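Local coordinates for putative lipoate-protein ligase A subunit 2 (PDB 3R07) that is probably the second subunit of an archaeal lipoate-protein ligase, a small alpha/beta protein found here with a chain of another protein, at residues Lys13-Leu25 / Ile30-Phe42. Numbering follows the deposited sequence. Where two conformers were deposited one is given.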
ATOM      1  N   LYS B  13      -5.047 -11.873  12.224  1.00 68.54           N
ATOM      2  CA  LYS B  13      -5.382 -10.448  12.345  1.00 68.58           C
ATOM      3  C   LYS B  13      -4.547  -9.824  13.445  1.00 69.12           C
ATOM      4  O   LYS B  13      -4.562 -10.288  14.581  1.00 69.62           O
ATOM      5  CB  LYS B  13      -6.868 -10.222  12.637  1.00 68.28           C
ATOM      6  CG  LYS B  13      -7.798 -10.031  11.403  1.00 68.74           C
ATOM      7  CD  LYS B  13      -7.481  -8.758  10.577  1.00 69.89           C
ATOM      8  CE  LYS B  13      -7.823  -7.450  11.317  1.00 70.74           C
ATOM      9  NZ  LYS B  13      -6.833  -6.355  11.045  1.00 70.51           N
ATOM     10  N   ALA B  14      -3.776  -8.806  13.089  1.00 69.64           N
ATOM     11  CA  ALA B  14      -3.102  -7.966  14.068  1.00 70.18           C
ATOM     12  C   ALA B  14      -3.957  -6.698  14.234  1.00 70.81           C
ATOM     13  O   ALA B  14      -5.066  -6.629  13.672  1.00 70.59           O
ATOM     14  CB  ALA B  14      -1.689  -7.636  13.604  1.00 69.90           C
ATOM     15  N   LYS B  15      -3.465  -5.703  14.981  1.00 71.46           N
ATOM     16  CA  LYS B  15      -4.245  -4.476  15.165  1.00 72.55           C
ATOM     17  C   LYS B  15      -4.359  -3.703  13.850  1.00 71.96           C
ATOM     18  O   LYS B  15      -5.454  -3.295  13.463  1.00 72.31           O
ATOM     19  CB  LYS B  15      -3.728  -3.597  16.317  1.00 73.14           C
ATOM     20  CG  LYS B  15      -4.868  -2.941  17.137  1.00 74.29           C
ATOM     21  CD  LYS B  15      -4.388  -1.734  17.974  1.00 74.43           C
ATOM     22  CE  LYS B  15      -5.550  -1.054  18.737  1.00 75.26           C
ATOM     23  NZ  LYS B  15      -5.335   0.424  18.923  1.00 75.70           N
ATOM     24  N   LYS B  16      -3.249  -3.513  13.147  1.00 71.15           N
ATOM     25  CA  LYS B  16      -3.387  -3.188  11.726  1.00 70.56           C
ATOM     26  C   LYS B  16      -2.690  -4.211  10.803  1.00 68.86           C
ATOM     27  O   LYS B  16      -1.459  -4.317  10.777  1.00 69.08           O
ATOM     28  CB  LYS B  16      -3.007  -1.729  11.416  1.00 71.52           C
ATOM     29  CG  LYS B  16      -3.602  -1.204  10.073  1.00 73.55           C
ATOM     30  CD  LYS B  16      -5.146  -1.427   9.956  1.00 76.10           C
ATOM     31  CE  LYS B  16      -5.658  -1.293   8.506  1.00 75.87           C
ATOM     32  NZ  LYS B  16      -5.658   0.132   8.011  1.00 77.67           N
ATOM     33  N   GLY B  17      -3.487  -4.983  10.070  1.00 66.36           N
ATOM     34  CA  GLY B  17      -2.918  -5.949   9.143  1.00 63.10           C
ATOM     35  C   GLY B  17      -3.241  -7.417   9.350  1.00 60.77           C
ATOM     36  O   GLY B  17      -3.985  -7.798  10.257  1.00 60.69           O
ATOM     37  N   LEU B  18      -2.674  -8.237   8.477  1.00 57.90           N
ATOM     38  CA  LEU B  18      -2.979  -9.645   8.421  1.00 55.20           C
ATOM     39  C   LEU B  18      -1.684 -10.343   8.046  1.00 53.23           C
ATOM     40  O   LEU B  18      -1.152 -10.117   6.976  1.00 53.39           O
ATOM     41  CB  LEU B  18      -4.090  -9.899   7.391  1.00 54.76           C
ATOM     42  CG  LEU B  18      -4.749 -11.287   7.294  1.00 55.53           C
ATOM     43  CD1 LEU B  18      -5.850 -11.529   8.343  1.00 55.18           C
ATOM     44  CD2 LEU B  18      -5.326 -11.531   5.905  1.00 55.24           C
ATOM     45  N   ILE B  19      -1.151 -11.155   8.945  1.00 51.06           N
ATOM     46  CA  ILE B  19       0.024 -11.967   8.637  1.00 49.14           C
ATOM     47  C   ILE B  19      -0.392 -13.368   8.175  1.00 48.27           C
ATOM     48  O   ILE B  19      -1.146 -14.050   8.861  1.00 47.78           O
ATOM     49  CB  ILE B  19       0.974 -12.066   9.840  1.00 48.88           C
ATOM     50  CG1 ILE B  19       1.070 -10.702  10.548  1.00 48.32           C
ATOM     51  CG2 ILE B  19       2.339 -12.604   9.383  1.00 48.36           C
ATOM     52  CD1 ILE B  19       2.130 -10.601  11.616  1.00 47.06           C
ATOM     53  N   ARG B  20       0.044 -13.768   6.982  1.00 47.47           N
ATOM     54  CA  ARG B  20      -0.168 -15.146   6.505  1.00 46.31           C
ATOM     55  C   ARG B  20       1.155 -15.841   6.578  1.00 46.54           C
ATOM     56  O   ARG B  20       2.175 -15.278   6.173  1.00 46.25           O
ATOM     57  CB  ARG B  20      -0.652 -15.209   5.074  1.00 45.37           C
ATOM     58  CG  ARG B  20      -1.769 -14.282   4.710  1.00 44.67           C
ATOM     59  CD  ARG B  20      -2.300 -14.654   3.365  1.00 42.43           C
ATOM     60  NE  ARG B  20      -3.330 -13.734   2.911  1.00 43.57           N
ATOM     61  CZ  ARG B  20      -4.618 -13.797   3.243  1.00 43.90           C
ATOM     62  NH1 ARG B  20      -5.055 -14.740   4.064  1.00 45.85           N
ATOM     63  NH2 ARG B  20      -5.479 -12.908   2.759  1.00 41.55           N
ATOM     64  N   VAL B  21       1.147 -17.062   7.101  1.00 47.44           N
ATOM     65  CA  VAL B  21       2.366 -17.867   7.186  1.00 48.43           C
ATOM     66  C   VAL B  21       2.146 -19.223   6.541  1.00 49.41           C
ATOM     67  O   VAL B  21       1.067 -19.786   6.681  1.00 49.63           O
ATOM     68  CB  VAL B  21       2.816 -18.084   8.653  1.00 47.97           C
ATOM     69  CG1 VAL B  21       4.077 -18.855   8.653  1.00 49.34           C
ATOM     70  CG2 VAL B  21       3.069 -16.781   9.356  1.00 46.19           C
ATOM     71  N   THR B  22       3.148 -19.736   5.832  1.00 50.79           N
ATOM     72  CA  THR B  22       3.170 -21.157   5.444  1.00 52.86           C
ATOM     73  C   THR B  22       4.455 -21.839   5.941  1.00 54.17           C
ATOM     74  O   THR B  22       5.563 -21.446   5.552  1.00 54.20           O
ATOM     75  CB  THR B  22       2.998 -21.382   3.912  1.00 53.12           C
ATOM     76  OG1 THR B  22       1.628 -21.191   3.554  1.00 53.33           O
ATOM     77  CG2 THR B  22       3.405 -22.831   3.503  1.00 53.55           C
ATOM     78  N   LEU B  23       4.307 -22.844   6.810  1.00 55.49           N
ATOM     79  CA  LEU B  23       5.465 -23.575   7.331  1.00 56.92           C
ATOM     80  C   LEU B  23       5.521 -24.998   6.842  1.00 57.97           C
ATOM     81  O   LEU B  23       4.510 -25.688   6.768  1.00 57.97           O
ATOM     82  CB  LEU B  23       5.478 -23.601   8.850  1.00 57.15           C
ATOM     83  CG  LEU B  23       5.932 -22.342   9.560  1.00 57.84           C
ATOM     84  CD1 LEU B  23       4.696 -21.699  10.106  1.00 59.72           C
ATOM     85  CD2 LEU B  23       6.878 -22.687  10.687  1.00 57.88           C
ATOM     86  N   ASP B  24       6.729 -25.421   6.525  1.00 59.91           N
ATOM     87  CA  ASP B  24       7.047 -26.769   6.087  1.00 61.97           C
ATOM     88  C   ASP B  24       7.883 -27.397   7.209  1.00 62.94           C
ATOM     89  O   ASP B  24       9.013 -26.967   7.453  1.00 62.77           O
ATOM     90  CB  ASP B  24       7.871 -26.641   4.818  1.00 62.31           C
ATOM     91  CG  ASP B  24       7.926 -27.899   4.014  1.00 65.03           C
ATOM     92  OD1 ASP B  24       7.731 -29.011   4.566  1.00 69.00           O
ATOM     93  OD2 ASP B  24       8.197 -27.764   2.802  1.00 67.49           O
ATOM     94  N   LEU B  25       7.323 -28.375   7.921  1.00 64.72           N
ATOM     95  CA  LEU B  25       7.993 -28.935   9.113  1.00 66.55           C
ATOM     96  C   LEU B  25       8.503 -30.370   8.940  1.00 67.78           C
ATOM     97  O   LEU B  25       7.746 -31.280   8.610  1.00 67.58           O
ATOM     98  CB  LEU B  25       7.083 -28.887  10.341  1.00 66.42           C
ATOM     99  CG  LEU B  25       6.363 -27.623  10.782  1.00 66.84           C
ATOM    100  CD1 LEU B  25       5.579 -27.907  12.056  1.00 66.45           C
ATOM    101  CD2 LEU B  25       7.349 -26.477  10.995  1.00 68.47           C
ATOM    102  N   ILE B  30      12.315 -26.507  10.974  1.00 67.99           N
ATOM    103  CA  ILE B  30      11.680 -25.710   9.931  1.00 66.08           C
ATOM    104  C   ILE B  30      12.422 -25.901   8.617  1.00 65.55           C
ATOM    105  O   ILE B  30      13.575 -25.492   8.479  1.00 65.85           O
ATOM    106  CB  ILE B  30      11.616 -24.211  10.323  1.00 66.15           C
ATOM    107  CG1 ILE B  30      10.648 -24.004  11.504  1.00 65.24           C
ATOM    108  CG2 ILE B  30      11.220 -23.354   9.109  1.00 65.76           C
ATOM    109  CD1 ILE B  30      10.733 -22.643  12.154  1.00 65.10           C
ATOM    110  N   LYS B  31      11.761 -26.538   7.658  1.00 64.10           N
ATOM    111  CA  LYS B  31      12.388 -26.865   6.391  1.00 63.28           C
ATOM    112  C   LYS B  31      12.224 -25.690   5.448  1.00 61.99           C
ATOM    113  O   LYS B  31      13.143 -25.333   4.711  1.00 62.10           O
ATOM    114  CB  LYS B  31      11.752 -28.126   5.805  1.00 63.39           C
ATOM    115  CG  LYS B  31      12.386 -28.632   4.529  1.00 64.23           C
ATOM    116  CD  LYS B  31      11.772 -29.958   4.081  1.00 65.08           C
ATOM    117  CE  LYS B  31      12.411 -30.405   2.749  1.00 69.41           C
ATOM    118  NZ  LYS B  31      12.109 -31.840   2.387  1.00 72.35           N
ATOM    119  N   ASP B  32      11.026 -25.111   5.464  1.00 60.13           N
ATOM    120  CA  ASP B  32      10.746 -23.904   4.721  1.00 58.06           C
ATOM    121  C   ASP B  32       9.724 -23.016   5.418  1.00 56.66           C
ATOM    122  O   ASP B  32       8.947 -23.475   6.273  1.00 55.89           O
ATOM    123  CB  ASP B  32      10.285 -24.216   3.312  1.00 58.08           C
ATOM    124  CG  ASP B  32      10.817 -23.212   2.306  1.00 59.70           C
ATOM    125  OD1 ASP B  32      11.412 -22.183   2.733  1.00 58.98           O
ATOM    126  OD2 ASP B  32      10.658 -23.462   1.085  1.00 61.70           O
ATOM    127  N   ILE B  33       9.750 -21.733   5.055  1.00 54.54           N
ATOM    128  CA  ILE B  33       8.792 -20.769   5.568  1.00 52.38           C
ATOM    129  C   ILE B  33       8.565 -19.649   4.552  1.00 51.34           C
ATOM    130  O   ILE B  33       9.471 -19.235   3.817  1.00 50.48           O
ATOM    131  CB  ILE B  33       9.163 -20.263   7.025  1.00 52.30           C
ATOM    132  CG1 ILE B  33       8.145 -19.236   7.545  1.00 52.07           C
ATOM    133  CG2 ILE B  33      10.617 -19.773   7.112  1.00 52.20           C
ATOM    134  CD1 ILE B  33       8.292 -18.880   8.992  1.00 52.31           C
ATOM    135  N   HIS B  34       7.323 -19.197   4.487  1.00 50.43           N
ATOM    136  CA  HIS B  34       6.967 -18.107   3.623  1.00 49.94           C
ATOM    137  C   HIS B  34       6.037 -17.232   4.424  1.00 48.43           C
ATOM    138  O   HIS B  34       5.033 -17.704   4.936  1.00 48.90           O
ATOM    139  CB  HIS B  34       6.361 -18.628   2.313  1.00 50.48           C
ATOM    140  CG  HIS B  34       5.537 -17.614   1.578  1.00 56.09           C
ATOM    141  ND1 HIS B  34       6.078 -16.479   0.997  1.00 59.97           N
ATOM    142  CD2 HIS B  34       4.202 -17.567   1.325  1.00 58.88           C
ATOM    143  CE1 HIS B  34       5.110 -15.777   0.432  1.00 60.55           C
ATOM    144  NE2 HIS B  34       3.963 -16.417   0.613  1.00 60.50           N
ATOM    145  N   ILE B  35       6.418 -15.970   4.600  1.00 46.90           N
ATOM    146  CA  ILE B  35       5.584 -15.001   5.300  1.00 45.87           C
ATOM    147  C   ILE B  35       5.053 -13.957   4.307  1.00 45.22           C
ATOM    148  O   ILE B  35       5.794 -13.425   3.480  1.00 44.71           O
ATOM    149  CB  ILE B  35       6.342 -14.298   6.428  1.00 45.91           C
ATOM    150  CG1 ILE B  35       7.048 -15.322   7.320  1.00 46.57           C
ATOM    151  CG2 ILE B  35       5.396 -13.455   7.243  1.00 45.92           C
ATOM    152  CD1 ILE B  35       8.041 -14.739   8.305  1.00 43.39           C
ATOM    153  N   SER B  36       3.755 -13.673   4.381  1.00 44.40           N
ATOM    154  CA  SER B  36       3.169 -12.739   3.451  1.00 43.07           C
ATOM    155  C   SER B  36       2.050 -11.977   4.121  1.00 43.22           C
ATOM    156  O   SER B  36       1.798 -12.154   5.300  1.00 41.88           O
ATOM    157  CB  SER B  36       2.689 -13.455   2.189  1.00 42.76           C
ATOM    158  OG  SER B  36       1.639 -14.356   2.463  1.00 40.87           O
ATOM    159  N   GLY B  37       1.412 -11.091   3.361  1.00 44.17           N
ATOM    160  CA  GLY B  37       0.210 -10.415   3.812  1.00 45.00           C
ATOM    161  C   GLY B  37       0.288  -8.918   3.862  1.00 45.52           C
ATOM    162  O   GLY B  37       1.133  -8.293   3.227  1.00 45.97           O
ATOM    163  N   ASP B  38      -0.609  -8.354   4.656  1.00 46.15           N
ATOM    164  CA  ASP B  38      -0.936  -6.939   4.641  1.00 45.87           C
ATOM    165  C   ASP B  38      -0.265  -6.298   5.865  1.00 45.41           C
ATOM    166  O   ASP B  38      -0.742  -6.389   7.005  1.00 45.82           O
ATOM    167  CB  ASP B  38      -2.463  -6.838   4.634  1.00 45.80           C
ATOM    168  CG  ASP B  38      -2.994  -5.481   5.022  1.00 50.13           C
ATOM    169  OD1 ASP B  38      -2.215  -4.512   5.248  1.00 54.71           O
ATOM    170  OD2 ASP B  38      -4.242  -5.384   5.121  1.00 54.28           O
ATOM    171  N   PHE B  39       0.883  -5.686   5.625  1.00 44.26           N
ATOM    172  CA  PHE B  39       1.591  -4.989   6.671  1.00 43.17           C
ATOM    173  C   PHE B  39       2.708  -4.131   6.095  1.00 43.47           C
ATOM    174  O   PHE B  39       2.994  -4.145   4.881  1.00 43.45           O
ATOM    175  CB  PHE B  39       2.141  -5.971   7.726  1.00 42.58           C
ATOM    176  CG  PHE B  39       2.993  -7.088   7.155  1.00 41.59           C
ATOM    177  CD1 PHE B  39       4.368  -6.947   7.047  1.00 38.69           C
ATOM    178  CD2 PHE B  39       2.416  -8.292   6.755  1.00 39.17           C
ATOM    179  CE1 PHE B  39       5.142  -7.975   6.523  1.00 37.55           C
ATOM    180  CE2 PHE B  39       3.193  -9.314   6.246  1.00 38.21           C
ATOM    181  CZ  PHE B  39       4.559  -9.151   6.126  1.00 37.71           C
ATOM    182  N   PHE B  40       3.334  -3.377   6.988  1.00 43.81           N
ATOM    183  CA  PHE B  40       4.476  -2.559   6.658  1.00 43.60           C
ATOM    184  C   PHE B  40       5.654  -3.021   7.477  1.00 44.07           C
ATOM    185  O   PHE B  40       5.503  -3.452   8.611  1.00 42.79           O
ATOM    186  CB  PHE B  40       4.160  -1.115   6.970  1.00 43.39           C
ATOM    187  CG  PHE B  40       3.010  -0.581   6.193  1.00 43.41           C
ATOM    188  CD1 PHE B  40       3.199  -0.067   4.909  1.00 41.25           C
ATOM    189  CD2 PHE B  40       1.736  -0.596   6.731  1.00 42.77           C
ATOM    190  CE1 PHE B  40       2.140   0.442   4.196  1.00 42.08           C
ATOM    191  CE2 PHE B  40       0.658  -0.094   6.001  1.00 43.90           C
ATOM    192  CZ  PHE B  40       0.866   0.438   4.740  1.00 43.05           C
ATOM    193  N   MET B  41       6.831  -2.917   6.879  1.00 45.60           N
ATOM    194  CA  MET B  41       8.039  -3.395   7.479  1.00 47.62           C
ATOM    195  C   MET B  41       9.169  -2.675   6.801  1.00 47.99           C
ATOM    196  O   MET B  41       9.339  -2.770   5.572  1.00 48.02           O
ATOM    197  CB  MET B  41       8.176  -4.899   7.262  1.00 47.19           C
ATOM    198  CG  MET B  41       9.425  -5.500   7.881  1.00 47.73           C
ATOM    199  SD  MET B  41       9.463  -7.297   7.691  1.00 52.19           S
ATOM    200  CE  MET B  41       8.265  -7.890   8.894  1.00 48.06           C
ATOM    201  N   PHE B  42       9.942  -1.944   7.611  1.00 48.84           N
ATOM    202  CA  PHE B  42      11.155  -1.275   7.138  1.00 48.69           C
ATOM    203  C   PHE B  42      12.337  -1.717   7.992  1.00 49.68           C
ATOM    204  O   PHE B  42      12.227  -1.773   9.220  1.00 50.11           O
ATOM    205  CB  PHE B  42      10.989   0.241   7.180  1.00 47.71           C
ATOM    206  CG  PHE B  42       9.663   0.717   6.659  1.00 46.34           C
ATOM    207  CD1 PHE B  42       9.520   1.095   5.319  1.00 44.48           C
ATOM    208  CD2 PHE B  42       8.551   0.776   7.498  1.00 43.56           C
ATOM    209  CE1 PHE B  42       8.288   1.521   4.830  1.00 42.53           C
ATOM    210  CE2 PHE B  42       7.308   1.214   7.002  1.00 44.23           C
ATOM    211  CZ  PHE B  42       7.181   1.579   5.676  1.00 42.34           C
TER
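Strands 18-25 and 30-36 pair as the two arms of an antiparallel beta hairpin, the former being the middle strand and the latter one edge of this chain's three-stranded sheet. Paired backbone bonds recur at alternate residues: Arg20 N gives to Ser36 O at 2.9 Å and receives back at its own O from Ser36 N, and Thr22 with His34 and Leu18 with Asp38 repeat the pattern.

Near the turn the register slips. Asp24 O takes Lys31 N at 2.8 Å and, more weakly, Asp32 N at 3.4 Å, so two residues face one. Branched and long aliphatic side chains fill the face turned to the helices. Ile19 CG2, set anti to its backbone N, lies beside Ile35 CG2 at 3.8 Å, while Ile30 CG1 bridges Leu23 CD2 (4.1 Å) and Leu25 CD2. Phe84 and Leu88 of helix 83-88 and Leu50 and Leu54 of helix 46-54 cover this oily layer.

The other face is mostly polar, as fits a partly exposed surface that meets another protein; Leu18 is the exception, its CD2 lying against a face of the Arg20 guanidinium. Ser36 OG lies beside Arg20 CB at 3.6 Å, and both Ser36 OG and Arg20 NE bind acidic side chains of the other protein's chain; Thr22 OG1 pairs with Ser9 of the neighbouring strand. Asp24 and Asp32 touch through their CB atoms, and Arg55 forms a salt bridge with Asp32, probably easing the nearness of two carboxylates. At Gly37, phi 121°, the chain turns a corner, its CA 3.5 Å from Leu18 O in a CA-H...O contact.

The whole is a beta hairpin with a classic bulge, in a helix-backed antiparallel sheet whose polar face and outer edge meet a chain of another protein.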